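Local structure of transcription anti-terminator antagonist UpxZ (Bacteroides uniformis ATCC 8492, 4EPZ) at residues Asp32-Leu37 and Ala72-Asn77; Gly60-Ala65 and Leu88-Asn93; Leu98-Leu103 and His125-Thr130. The protein is probably an antagonist of transcription anti-termination that takes part in regulating capsular polysaccharide synthesis. All coordinates share one frame; numbering follows the deposited sequence.

All three contacts join parts of one all-helical chain. Contact 2 is the buried one, its centre about 9 Å from that of the chain, whereas contacts 1 and 3 are surface contacts on opposite sides of the chain's centre, with their own centres about 32 Å apart. Helix 56-72 connects them: contact 1 uses the loop that follows it, contact 2 its middle, and contact 3 reaches it through Leu103, whose CD1 is 3.7 Å from Gly60 O. The centres of contacts 2 and 3 are about 16 Å apart, those of contacts 1 and 2 about 23 Å. A calcium ion lies about 7 Å from the Leu62 side chain, too far for coordination.

Contact 1 (Asp32-Leu37 and Ala72-Asn77); sequences DEFCRL and ATIYDN
Phe34 and Cys35, on the first turn of helix 32-49, face Ile74 and Tyr75 of the loop after helix 56-72 across a backbone gap of 8.8 Å between Cys35 CA and Ile74 CA. That spacing leaves the contact to side chains, and it divides into two patches. In the first, Ile74 CD1 approaches Phe34 CE2 at 4.1 Å, the two side chains inclined to one another. Phe34 can offer this ring atom because CG stands opposite the backbone N (chi1 -177°), which carries the ring out beyond a CB that does not itself point at the loop.

In the second patch Tyr75 reaches the helix with its hydroxyl. Tyr75 OH lies 3.4 Å from Cys35 CB and 3.5 Å from Cys35 SG, so the end of the phenol rests against both side-chain atoms of the cysteine. Farther back along the same ring, Tyr75 CE2 is 3.7 Å from Cys35 O, which sits at the edge and in the ring plane. One face of the tyrosine is covered from within its own loop by Ile74 CG1, 3.9 Å above the Tyr75 ring plane and over its centre, so Ile74 serves both patches. Tyr30 touches Cys35 and Ile74 as well.

Polar bonds to the loop come from Asn38, the residue after Leu37. Asn38 OD1 accepts from Ile74 N, Asn38 O bonds to Thr73 OG1, and Asn38 ND2 is bonded to Phe34 O. Thr73, the first residue to leave helical geometry, also receives a weak bond from Tyr75 N. With no hydrogen bond between the two segments themselves, the chemistry implies a van der Waals contact, with Asn38 probably holding the loop's start to the helix, while the carbonyl at the ring edge may add a mild electrostatic attraction.

Contact 2 (Gly60-Ala65 and Leu88-Asn93); sequences GNLCLA and LDRIYN
The guanidinium of Arg90 is the flat group here, and Cys63 SG and Leu62 CB both approach it at a slant. Cys63 SG is 3.8 Å from NE and 4.1 Å from CZ of Arg90, while Leu62 CB lies 4.2 Å from Arg90 NH2. Cys63 SG also touches the root of that side chain, 3.7 Å from Arg90 CB, so the arginine curls round it. A bend at chi3 (59°) is what brings the head group back alongside Cys63 SG after an otherwise extended course.

On the other flank of the cysteine, Ile91 supplies the tightest pair. Cys63 CB and Ile91 CG1 are 3.4 Å apart, closer than carbons usually pack, and Ile91 CD1 is 3.9 Å from Cys63 CB. Cys63 is thus a small side chain set between two larger ones that follow each other on helix 80-92.

The backbone agrees with this close fit: the CA atoms of Cys63 and Ile91 are 6.5 Å apart. The two helical segments run roughly antiparallel, with a signed crossing angle of -149° and axes 9.7 Å apart at closest approach. Ile91 also packs on Leu67 of helix 56-72 and on Leu107 of helix 102-115, which extends the apolar layer to a third helix.

Arg90 NE makes a salt bridge with Glu59, the residue just before Gly60. The chemistry therefore combines an apolar cysteine-isoleucine interface with a charge pair at its border; the glutamate probably balances the arginine's charge and fixes the head group beside the sulfur.

Contact 3 (Leu98-Leu103 and His125-Thr130); sequences LPASLL and HQLIET
Leu127 bridges to Ala100 and Ser101 by its two methyl groups. Its CB points toward segment 98-103 but stays behind the meeting point, and CG, still short of the other segment, serves as the fork. From there Leu127 CD2 goes to Ala100, lying 3.6 Å from Ala100 CB and 4.1 Å from Ala100 CA. The other branch, Leu127 CD1, meets backbone instead, 4.0 Å from Ser101 O. The chi1 of -105° departs from a staggered value, so the fork is reached through a somewhat twisted first bond. Met105 and Leu108 of helix 102-115 also pack on this leucine, so it has helix as well as loop beside it.

Ala100 answers with its single methyl, which is directed at the leucine. Ser101 does the reverse: its CB points away from Leu127 and only its carbonyl oxygen meets the leucine. Its OG is bonded to Lys104 N, as befits the N-cap of helix 102-115.

The backbone oxygen of Leu127 has two donors of its own. Thr130 OG1 donates to Leu127 O at 2.6 Å, in the carbonyl plane on a lone pair, with a C=O...donor angle of 144°; Thr130 N binds the same Leu127 O at 3.0 Å.

The capped beginning of helix 102-115 is set beside the last turn of helix 118-129. Since these helices follow each other with a short connection, and Ile128 packs on Met105 too, the arrangement is that of an antiparallel helical hairpin, with largely apolar contact at its open end.

Contact 1 (Asp32-Leu37 and Ala72-Asn77)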
ATOM      1  N   ASP A  32      10.179   4.022  23.186  1.00 55.58           N
ATOM      2  CA  ASP A  32      11.408   3.616  22.488  1.00 54.19           C
ATOM      3  C   ASP A  32      11.085   2.585  21.397  1.00 54.12           C
ATOM      4  O   ASP A  32      11.632   2.670  20.301  1.00 51.48           O
ATOM      5  CB  ASP A  32      12.454   3.030  23.457  1.00 57.92           C
ATOM      6  CG  ASP A  32      12.955   3.954  24.557  1.00 69.41           C
ATOM      7  OD1 ASP A  32      12.766   5.187  24.435  1.00 68.91           O
ATOM      8  OD2 ASP A  32      13.564   3.447  25.522  1.00 79.34           O
ATOM      9  N   GLU A  33      10.181   1.628  21.708  1.00 50.04           N
ATOM     10  CA  GLU A  33       9.731   0.562  20.813  1.00 48.46           C
ATOM     11  C   GLU A  33       8.937   1.133  19.640  1.00 49.65           C
ATOM     12  O   GLU A  33       9.205   0.769  18.486  1.00 47.11           O
ATOM     13  CB  GLU A  33       8.888  -0.462  21.576  1.00 50.55           C
ATOM     14  N   PHE A  34       7.975   2.045  19.923  1.00 45.76           N
ATOM     15  CA  PHE A  34       7.181   2.684  18.870  1.00 43.73           C
ATOM     16  C   PHE A  34       8.109   3.372  17.871  1.00 45.28           C
ATOM     17  O   PHE A  34       7.954   3.182  16.659  1.00 42.76           O
ATOM     18  CB  PHE A  34       6.155   3.680  19.452  1.00 45.93           C
ATOM     19  CG  PHE A  34       5.262   4.328  18.417  1.00 47.00           C
ATOM     20  CD1 PHE A  34       4.215   3.617  17.831  1.00 49.86           C
ATOM     21  CD2 PHE A  34       5.483   5.640  18.005  1.00 49.13           C
ATOM     22  CE1 PHE A  34       3.395   4.219  16.867  1.00 49.51           C
ATOM     23  CE2 PHE A  34       4.660   6.238  17.043  1.00 50.75           C
ATOM     24  CZ  PHE A  34       3.622   5.527  16.486  1.00 48.15           C
ATOM     25  N   CYS A  35       9.102   4.115  18.380  1.00 41.76           N
ATOM     26  CA  CYS A  35      10.078   4.798  17.533  1.00 40.61           C
ATOM     27  C   CYS A  35      10.923   3.774  16.757  1.00 43.61           C
ATOM     28  O   CYS A  35      11.105   3.964  15.565  1.00 40.03           O
ATOM     29  CB  CYS A  35      10.945   5.743  18.353  1.00 41.93           C
ATOM     30  SG  CYS A  35      10.026   7.136  19.055  1.00 45.67           S
ATOM     31  N   ARG A  36      11.370   2.678  17.418  1.00 42.25           N
ATOM     32  CA  ARG A  36      12.172   1.584  16.840  1.00 41.88           C
ATOM     33  C   ARG A  36      11.443   0.937  15.633  1.00 42.74           C
ATOM     34  O   ARG A  36      12.052   0.787  14.570  1.00 39.14           O
ATOM     35  CB  ARG A  36      12.471   0.528  17.925  1.00 45.58           C
ATOM     36  CG  ARG A  36      13.705  -0.350  17.692  1.00 59.29           C
ATOM     37  CD  ARG A  36      13.384  -1.786  17.276  1.00 70.11           C
ATOM     38  NE  ARG A  36      12.307  -2.400  18.057  1.00 78.14           N
ATOM     39  CZ  ARG A  36      11.247  -3.007  17.525  1.00 91.48           C
ATOM     40  NH1 ARG A  36      11.121  -3.105  16.207  1.00 73.49           N
ATOM     41  NH2 ARG A  36      10.312  -3.525  18.309  1.00 80.97           N
ATOM     42  N   LEU A  37      10.144   0.582  15.807  1.00 39.46           N
ATOM     43  CA  LEU A  37       9.289  -0.006  14.783  1.00 39.69           C
ATOM     44  C   LEU A  37       9.038   0.979  13.628  1.00 36.89           C
ATOM     45  O   LEU A  37       9.080   0.573  12.462  1.00 33.79           O
ATOM     46  CB  LEU A  37       7.954  -0.470  15.379  1.00 41.42           C
ATOM     47  CG  LEU A  37       7.066  -1.337  14.454  1.00 47.89           C
ATOM     48  CD1 LEU A  37       7.772  -2.634  14.051  1.00 49.71           C
ATOM     49  CD2 LEU A  37       5.748  -1.690  15.129  1.00 53.90           C
ATOM     50  N   ALA A  72       3.053   3.753   6.263  1.00 21.04           N
ATOM     51  CA  ALA A  72       3.001   3.262   7.648  1.00 20.66           C
ATOM     52  C   ALA A  72       3.874   4.092   8.608  1.00 24.86           C
ATOM     53  O   ALA A  72       3.450   4.385   9.729  1.00 26.55           O
ATOM     54  CB  ALA A  72       3.440   1.808   7.713  1.00 20.94           C
ATOM     55  N   THR A  73       5.106   4.397   8.202  1.00 21.12           N
ATOM     56  CA  THR A  73       6.050   5.082   9.103  1.00 22.51           C
ATOM     57  C   THR A  73       5.669   6.548   9.325  1.00 25.57           C
ATOM     58  O   THR A  73       5.312   7.242   8.369  1.00 23.30           O
ATOM     59  CB  THR A  73       7.516   4.937   8.625  1.00 26.97           C
ATOM     60  OG1 THR A  73       8.367   5.507   9.640  1.00 26.27           O
ATOM     61  CG2 THR A  73       7.789   5.612   7.255  1.00 20.53           C
ATOM     62  N   ILE A  74       5.843   7.034  10.584  1.00 24.55           N
ATOM     63  CA  ILE A  74       5.579   8.440  10.937  1.00 25.51           C
ATOM     64  C   ILE A  74       6.693   9.336  10.419  1.00 29.06           C
ATOM     65  O   ILE A  74       6.512  10.553  10.305  1.00 28.23           O
ATOM     66  CB  ILE A  74       5.432   8.639  12.476  1.00 30.70           C
ATOM     67  CG1 ILE A  74       6.690   8.118  13.228  1.00 31.89           C
ATOM     68  CG2 ILE A  74       4.139   8.003  12.967  1.00 34.21           C
ATOM     69  CD1 ILE A  74       6.927   8.618  14.667  1.00 48.31           C
ATOM     70  N   TYR A  75       7.872   8.742  10.189  1.00 25.44           N
ATOM     71  CA  TYR A  75       9.054   9.511   9.798  1.00 25.41           C
ATOM     72  C   TYR A  75       9.001   9.931   8.336  1.00 29.24           C
ATOM     73  O   TYR A  75       8.544   9.182   7.469  1.00 27.23           O
ATOM     74  CB  TYR A  75      10.306   8.706  10.115  1.00 26.49           C
ATOM     75  CG  TYR A  75      10.466   8.483  11.605  1.00 27.26           C
ATOM     76  CD1 TYR A  75      10.465   9.558  12.499  1.00 29.15           C
ATOM     77  CD2 TYR A  75      10.625   7.204  12.124  1.00 26.68           C
ATOM     78  CE1 TYR A  75      10.583   9.352  13.877  1.00 31.01           C
ATOM     79  CE2 TYR A  75      10.787   6.993  13.494  1.00 27.91           C
ATOM     80  CZ  TYR A  75      10.781   8.071  14.364  1.00 34.98           C
ATOM     81  OH  TYR A  75      10.928   7.858  15.708  1.00 35.61           O
ATOM     82  N   ASP A  76       9.432  11.167   8.085  1.00 27.27           N
ATOM     83  CA  ASP A  76       9.422  11.803   6.758  1.00 27.01           C
ATOM     84  C   ASP A  76      10.583  12.743   6.739  1.00 35.28           C
ATOM     85  O   ASP A  76      10.575  13.705   7.509  1.00 36.74           O
ATOM     86  CB  ASP A  76       8.090  12.543   6.507  1.00 27.30           C
ATOM     87  CG  ASP A  76       7.907  13.198   5.120  1.00 32.40           C
ATOM     88  OD1 ASP A  76       8.902  13.297   4.364  1.00 31.15           O
ATOM     89  OD2 ASP A  76       6.779  13.622   4.811  1.00 41.35           O
ATOM     90  N   ASN A  77      11.601  12.444   5.915  1.00 32.22           N
ATOM     91  CA  ASN A  77      12.808  13.285   5.797  1.00 32.98           C
ATOM     92  C   ASN A  77      12.621  14.452   4.799  1.00 36.50           C
ATOM     93  O   ASN A  77      13.613  15.066   4.394  1.00 38.63           O
ATOM     94  CB  ASN A  77      13.984  12.403   5.353  1.00 35.35           C
ATOM     95  CG  ASN A  77      13.939  11.989   3.890  1.00 47.94           C
ATOM     96  OD1 ASN A  77      12.899  12.061   3.219  1.00 36.50           O
ATOM     97  ND2 ASN A  77      15.072  11.573   3.356  1.00 41.48           N
TER

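Contact 2 (Gly60-Ala65 and Leu88-Asn93)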
ATOM      1  N   GLY A  60       5.542  -5.745  -8.612  1.00 17.56           N
ATOM      2  CA  GLY A  60       4.313  -5.459  -7.874  1.00 17.33           C
ATOM      3  C   GLY A  60       4.515  -5.562  -6.367  1.00 19.26           C
ATOM      4  O   GLY A  60       4.067  -4.699  -5.608  1.00 17.42           O
ATOM      5  N   ASN A  61       5.168  -6.643  -5.906  1.00 16.28           N
ATOM      6  CA  ASN A  61       5.382  -6.850  -4.468  1.00 15.35           C
ATOM      7  C   ASN A  61       6.322  -5.787  -3.900  1.00 18.47           C
ATOM      8  O   ASN A  61       6.098  -5.323  -2.779  1.00 18.58           O
ATOM      9  CB  ASN A  61       5.948  -8.245  -4.221  1.00 16.69           C
ATOM     10  CG  ASN A  61       4.824  -9.238  -4.190  1.00 22.36           C
ATOM     11  OD1 ASN A  61       4.031  -9.245  -3.248  1.00 20.93           O
ATOM     12  ND2 ASN A  61       4.691 -10.049  -5.234  1.00 19.54           N
ATOM     13  N   LEU A  62       7.387  -5.436  -4.662  1.00 17.82           N
ATOM     14  CA  LEU A  62       8.309  -4.375  -4.238  1.00 20.05           C
ATOM     15  C   LEU A  62       7.560  -3.043  -4.089  1.00 20.26           C
ATOM     16  O   LEU A  62       7.689  -2.355  -3.063  1.00 19.21           O
ATOM     17  CB  LEU A  62       9.424  -4.226  -5.281  1.00 22.51           C
ATOM     18  CG  LEU A  62      10.625  -5.161  -5.204  1.00 31.21           C
ATOM     19  CD1 LEU A  62      11.524  -4.929  -6.435  1.00 32.44           C
ATOM     20  CD2 LEU A  62      11.470  -4.866  -3.930  1.00 36.60           C
ATOM     21  N   CYS A  63       6.784  -2.666  -5.120  1.00 17.39           N
ATOM     22  CA  CYS A  63       6.030  -1.414  -5.104  1.00 17.84           C
ATOM     23  C   CYS A  63       5.032  -1.386  -3.983  1.00 18.93           C
ATOM     24  O   CYS A  63       4.875  -0.356  -3.335  1.00 17.82           O
ATOM     25  CB  CYS A  63       5.346  -1.201  -6.437  1.00 19.00           C
ATOM     26  SG  CYS A  63       6.504  -0.748  -7.728  1.00 23.13           S
ATOM     27  N   LEU A  64       4.303  -2.500  -3.786  1.00 15.93           N
ATOM     28  CA  LEU A  64       3.333  -2.529  -2.705  1.00 15.52           C
ATOM     29  C   LEU A  64       4.028  -2.370  -1.352  1.00 19.00           C
ATOM     30  O   LEU A  64       3.571  -1.564  -0.535  1.00 18.15           O
ATOM     31  CB  LEU A  64       2.507  -3.814  -2.727  1.00 15.21           C
ATOM     32  CG  LEU A  64       1.457  -3.911  -1.599  1.00 18.88           C
ATOM     33  CD1 LEU A  64       0.422  -2.780  -1.702  1.00 20.69           C
ATOM     34  CD2 LEU A  64       0.784  -5.283  -1.597  1.00 18.10           C
ATOM     35  N   ALA A  65       5.149  -3.095  -1.134  1.00 17.68           N
ATOM     36  CA  ALA A  65       5.894  -2.956   0.126  1.00 17.68           C
ATOM     37  C   ALA A  65       6.326  -1.496   0.365  1.00 19.57           C
ATOM     38  O   ALA A  65       6.204  -0.998   1.481  1.00 17.94           O
ATOM     39  CB  ALA A  65       7.125  -3.864   0.122  1.00 19.58           C
ATOM     40  N   LEU A  88       4.442   5.225  -7.332  1.00 14.98           N
ATOM     41  CA  LEU A  88       3.189   5.241  -8.075  1.00 15.52           C
ATOM     42  C   LEU A  88       3.422   5.116  -9.586  1.00 16.44           C
ATOM     43  O   LEU A  88       2.722   4.348 -10.259  1.00 16.56           O
ATOM     44  CB  LEU A  88       2.406   6.518  -7.779  1.00 16.42           C
ATOM     45  CG  LEU A  88       1.775   6.555  -6.414  1.00 20.59           C
ATOM     46  CD1 LEU A  88       1.434   8.001  -6.041  1.00 22.23           C
ATOM     47  CD2 LEU A  88       0.530   5.628  -6.310  1.00 24.59           C
ATOM     48  N   ASP A  89       4.436   5.813 -10.098  1.00 16.13           N
ATOM     49  CA  ASP A  89       4.754   5.743 -11.534  1.00 16.20           C
ATOM     50  C   ASP A  89       5.159   4.313 -11.917  1.00 20.63           C
ATOM     51  O   ASP A  89       4.683   3.777 -12.933  1.00 20.28           O
ATOM     52  CB  ASP A  89       5.879   6.743 -11.856  1.00 17.09           C
ATOM     53  CG  ASP A  89       6.163   6.829 -13.321  1.00 22.01           C
ATOM     54  OD1 ASP A  89       5.281   7.305 -14.064  1.00 21.82           O
ATOM     55  OD2 ASP A  89       7.287   6.468 -13.722  1.00 26.26           O
ATOM     56  N   ARG A  90       5.947   3.662 -11.058  1.00 16.62           N
ATOM     57  CA  ARG A  90       6.323   2.260 -11.304  1.00 16.32           C
ATOM     58  C   ARG A  90       5.082   1.351 -11.306  1.00 16.85           C
ATOM     59  O   ARG A  90       5.007   0.399 -12.106  1.00 17.77           O
ATOM     60  CB  ARG A  90       7.338   1.801 -10.253  1.00 16.81           C
ATOM     61  CG  ARG A  90       8.728   2.440 -10.464  1.00 18.24           C
ATOM     62  CD  ARG A  90       9.589   2.240  -9.219  1.00 22.06           C
ATOM     63  NE  ARG A  90       9.765   0.822  -8.895  1.00 24.03           N
ATOM     64  CZ  ARG A  90      10.464   0.369  -7.859  1.00 33.33           C
ATOM     65  NH1 ARG A  90      11.084   1.216  -7.047  1.00 29.53           N
ATOM     66  NH2 ARG A  90      10.557  -0.931  -7.635  1.00 26.34           N
ATOM     67  N   ILE A  91       4.096   1.641 -10.418  1.00 14.51           N
ATOM     68  CA  ILE A  91       2.873   0.825 -10.370  1.00 14.75           C
ATOM     69  C   ILE A  91       2.029   1.042 -11.632  1.00 19.06           C
ATOM     70  O   ILE A  91       1.545   0.064 -12.207  1.00 18.25           O
ATOM     71  CB  ILE A  91       2.086   1.142  -9.083  1.00 16.68           C
ATOM     72  CG1 ILE A  91       2.873   0.663  -7.830  1.00 14.69           C
ATOM     73  CG2 ILE A  91       0.687   0.549  -9.146  1.00 16.23           C
ATOM     74  CD1 ILE A  91       2.305   1.275  -6.517  1.00 17.41           C
ATOM     75  N   TYR A  92       1.832   2.303 -12.069  1.00 16.18           N
ATOM     76  CA  TYR A  92       1.056   2.556 -13.284  1.00 16.66           C
ATOM     77  C   TYR A  92       1.694   1.854 -14.504  1.00 20.87           C
ATOM     78  O   TYR A  92       0.965   1.371 -15.359  1.00 20.19           O
ATOM     79  CB  TYR A  92       0.954   4.057 -13.554  1.00 18.03           C
ATOM     80  CG  TYR A  92      -0.183   4.752 -12.835  1.00 20.14           C
ATOM     81  CD1 TYR A  92      -1.499   4.623 -13.278  1.00 22.13           C
ATOM     82  CD2 TYR A  92       0.064   5.619 -11.771  1.00 21.25           C
ATOM     83  CE1 TYR A  92      -2.545   5.307 -12.658  1.00 21.02           C
ATOM     84  CE2 TYR A  92      -0.972   6.307 -11.143  1.00 20.83           C
ATOM     85  CZ  TYR A  92      -2.278   6.130 -11.578  1.00 20.33           C
ATOM     86  OH  TYR A  92      -3.275   6.850 -10.985  1.00 19.21           O
ATOM     87  N   ASN A  93       3.024   1.697 -14.520  1.00 17.96           N
ATOM     88  CA  ASN A  93       3.712   1.021 -15.625  1.00 19.19           C
ATOM     89  C   ASN A  93       3.497  -0.480 -15.653  1.00 24.12           C
ATOM     90  O   ASN A  93       3.770  -1.096 -16.689  1.00 23.83           O
ATOM     91  CB  ASN A  93       5.214   1.315 -15.586  1.00 22.71           C
ATOM     92  CG  ASN A  93       5.555   2.730 -15.947  1.00 28.82           C
ATOM     93  OD1 ASN A  93       4.745   3.489 -16.508  1.00 26.48           O
ATOM     94  ND2 ASN A  93       6.757   3.130 -15.596  1.00 24.91           N
TER

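Contact 3 (Leu98-Leu103 and His125-Thr130)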
ATOM      1  N   LEU A  98      -0.662  -7.036 -14.641  1.00 20.59           N
ATOM      2  CA  LEU A  98      -0.862  -7.940 -13.524  1.00 19.75           C
ATOM      3  C   LEU A  98      -2.168  -8.698 -13.637  1.00 21.07           C
ATOM      4  O   LEU A  98      -3.217  -8.103 -13.894  1.00 18.96           O
ATOM      5  CB  LEU A  98      -0.835  -7.166 -12.192  1.00 19.63           C
ATOM      6  CG  LEU A  98       0.533  -6.673 -11.731  1.00 21.52           C
ATOM      7  CD1 LEU A  98       0.378  -5.646 -10.611  1.00 21.72           C
ATOM      8  CD2 LEU A  98       1.388  -7.845 -11.238  1.00 24.03           C
ATOM      9  N   PRO A  99      -2.146 -10.018 -13.365  1.00 21.30           N
ATOM     10  CA  PRO A  99      -3.405 -10.753 -13.328  1.00 21.13           C
ATOM     11  C   PRO A  99      -4.195 -10.389 -12.079  1.00 21.83           C
ATOM     12  O   PRO A  99      -3.613  -9.835 -11.130  1.00 19.47           O
ATOM     13  CB  PRO A  99      -2.964 -12.221 -13.275  1.00 23.78           C
ATOM     14  CG  PRO A  99      -1.609 -12.209 -12.733  1.00 28.84           C
ATOM     15  CD  PRO A  99      -0.990 -10.870 -13.008  1.00 24.94           C
ATOM     16  N   ALA A 100      -5.520 -10.705 -12.087  1.00 21.40           N
ATOM     17  CA  ALA A 100      -6.374 -10.536 -10.920  1.00 22.47           C
ATOM     18  C   ALA A 100      -5.749 -11.327  -9.752  1.00 24.16           C
ATOM     19  O   ALA A 100      -5.405 -12.503  -9.908  1.00 24.86           O
ATOM     20  CB  ALA A 100      -7.767 -11.061 -11.221  1.00 23.18           C
ATOM     21  N   SER A 101      -5.568 -10.676  -8.616  1.00 21.16           N
ATOM     22  CA  SER A 101      -4.941 -11.238  -7.407  1.00 19.80           C
ATOM     23  C   SER A 101      -5.127 -10.301  -6.246  1.00 21.32           C
ATOM     24  O   SER A 101      -5.510  -9.149  -6.447  1.00 18.35           O
ATOM     25  CB  SER A 101      -3.440 -11.429  -7.614  1.00 21.67           C
ATOM     26  OG  SER A 101      -2.800 -10.156  -7.686  1.00 22.31           O
ATOM     27  N   LEU A 102      -4.834 -10.796  -5.026  1.00 18.94           N
ATOM     28  CA  LEU A 102      -4.868  -9.985  -3.807  1.00 18.43           C
ATOM     29  C   LEU A 102      -3.854  -8.853  -3.971  1.00 20.32           C
ATOM     30  O   LEU A 102      -4.100  -7.716  -3.552  1.00 17.87           O
ATOM     31  CB  LEU A 102      -4.517 -10.872  -2.601  1.00 18.32           C
ATOM     32  CG  LEU A 102      -4.533 -10.201  -1.252  1.00 22.52           C
ATOM     33  CD1 LEU A 102      -5.887  -9.492  -0.986  1.00 22.45           C
ATOM     34  CD2 LEU A 102      -4.164 -11.202  -0.121  1.00 20.77           C
ATOM     35  N   LEU A 103      -2.676  -9.189  -4.543  1.00 16.67           N
ATOM     36  CA  LEU A 103      -1.637  -8.183  -4.771  1.00 16.62           C
ATOM     37  C   LEU A 103      -2.175  -7.019  -5.606  1.00 18.43           C
ATOM     38  O   LEU A 103      -1.971  -5.833  -5.251  1.00 16.73           O
ATOM     39  CB  LEU A 103      -0.465  -8.846  -5.513  1.00 16.12           C
ATOM     40  CG  LEU A 103       0.630  -7.885  -6.024  1.00 19.14           C
ATOM     41  CD1 LEU A 103       1.348  -7.119  -4.858  1.00 20.62           C
ATOM     42  CD2 LEU A 103       1.627  -8.656  -6.902  1.00 21.30           C
ATOM     43  N   HIS A 125     -13.264  -1.954  -7.549  1.00 18.50           N
ATOM     44  CA  HIS A 125     -14.629  -2.472  -7.325  1.00 20.05           C
ATOM     45  C   HIS A 125     -14.972  -3.645  -8.257  1.00 25.34           C
ATOM     46  O   HIS A 125     -15.701  -4.544  -7.841  1.00 24.70           O
ATOM     47  CB  HIS A 125     -15.674  -1.364  -7.427  1.00 21.39           C
ATOM     48  CG  HIS A 125     -15.699  -0.537  -6.184  1.00 23.71           C
ATOM     49  ND1 HIS A 125     -16.214  -1.039  -4.993  1.00 26.26           N
ATOM     50  CD2 HIS A 125     -15.156   0.673  -5.945  1.00 24.93           C
ATOM     51  CE1 HIS A 125     -16.024  -0.094  -4.091  1.00 25.27           C
ATOM     52  NE2 HIS A 125     -15.419   0.973  -4.626  1.00 24.91           N
ATOM     53  N   GLN A 126     -14.422  -3.666  -9.483  1.00 22.46           N
ATOM     54  CA  GLN A 126     -14.649  -4.769 -10.417  0.65 23.60           C
ATOM     55  C   GLN A 126     -13.996  -6.047  -9.889  1.00 27.50           C
ATOM     56  O   GLN A 126     -14.561  -7.134 -10.031  1.00 27.83           O
ATOM     57  CB  GLN A 126     -14.130  -4.422 -11.822  0.65 25.39           C
ATOM     58  CG  GLN A 126     -15.043  -3.464 -12.588  0.65 35.56           C
ATOM     59  CD  GLN A 126     -14.524  -3.141 -13.972  0.65 55.18           C
ATOM     60  OE1 GLN A 126     -13.390  -2.691 -14.147  0.65 47.00           O
ATOM     61  NE2 GLN A 126     -15.359  -3.327 -14.985  0.65 50.73           N
ATOM     62  N   LEU A 127     -12.810  -5.917  -9.251  1.00 22.45           N
ATOM     63  CA  LEU A 127     -12.124  -7.077  -8.674  1.00 21.33           C
ATOM     64  C   LEU A 127     -12.940  -7.625  -7.510  1.00 23.49           C
ATOM     65  O   LEU A 127     -13.151  -8.843  -7.396  1.00 24.70           O
ATOM     66  CB  LEU A 127     -10.726  -6.691  -8.184  1.00 21.40           C
ATOM     67  CG  LEU A 127      -9.545  -7.126  -9.003  1.00 27.89           C
ATOM     68  CD1 LEU A 127      -8.276  -6.916  -8.229  1.00 26.43           C
ATOM     69  CD2 LEU A 127      -9.669  -8.613  -9.473  1.00 32.57           C
ATOM     70  N   ILE A 128     -13.471  -6.716  -6.678  1.00 19.24           N
ATOM     71  CA  ILE A 128     -14.296  -7.118  -5.528  1.00 19.24           C
ATOM     72  C   ILE A 128     -15.486  -7.965  -6.012  1.00 25.00           C
ATOM     73  O   ILE A 128     -15.795  -9.003  -5.410  1.00 23.85           O
ATOM     74  CB  ILE A 128     -14.788  -5.885  -4.691  1.00 20.82           C
ATOM     75  CG1 ILE A 128     -13.616  -5.234  -3.941  1.00 21.06           C
ATOM     76  CG2 ILE A 128     -15.865  -6.303  -3.660  1.00 20.20           C
ATOM     77  CD1 ILE A 128     -13.971  -3.805  -3.268  1.00 22.71           C
ATOM     78  N   GLU A 129     -16.152  -7.516  -7.088  1.00 25.06           N
ATOM     79  CA  GLU A 129     -17.331  -8.184  -7.671  0.50 27.29           C
ATOM     80  C   GLU A 129     -17.020  -9.624  -8.095  1.00 31.72           C
ATOM     81  O   GLU A 129     -17.930 -10.423  -8.243  1.00 33.64           O
ATOM     82  CB  GLU A 129     -17.844  -7.406  -8.894  0.50 29.47           C
ATOM     83  CG  GLU A 129     -18.601  -6.120  -8.607  0.50 42.88           C
ATOM     84  CD  GLU A 129     -18.769  -5.228  -9.825  0.50 68.75           C
ATOM     85  OE1 GLU A 129     -19.064  -5.753 -10.924  0.50 63.31           O
ATOM     86  OE2 GLU A 129     -18.587  -3.999  -9.682  0.50 66.96           O
ATOM     87  N   THR A 130     -15.733  -9.959  -8.310  1.00 26.84           N
ATOM     88  CA  THR A 130     -15.368 -11.323  -8.734  1.00 26.32           C
ATOM     89  C   THR A 130     -15.297 -12.286  -7.523  1.00 28.07           C
ATOM     90  O   THR A 130     -15.251 -13.502  -7.716  1.00 28.26           O
ATOM     91  CB  THR A 130     -14.061 -11.366  -9.508  1.00 31.93           C
ATOM     92  OG1 THR A 130     -12.943 -11.148  -8.634  1.00 31.21           O
ATOM     93  CG2 THR A 130     -14.064 -10.455 -10.731  1.00 32.09           C
TER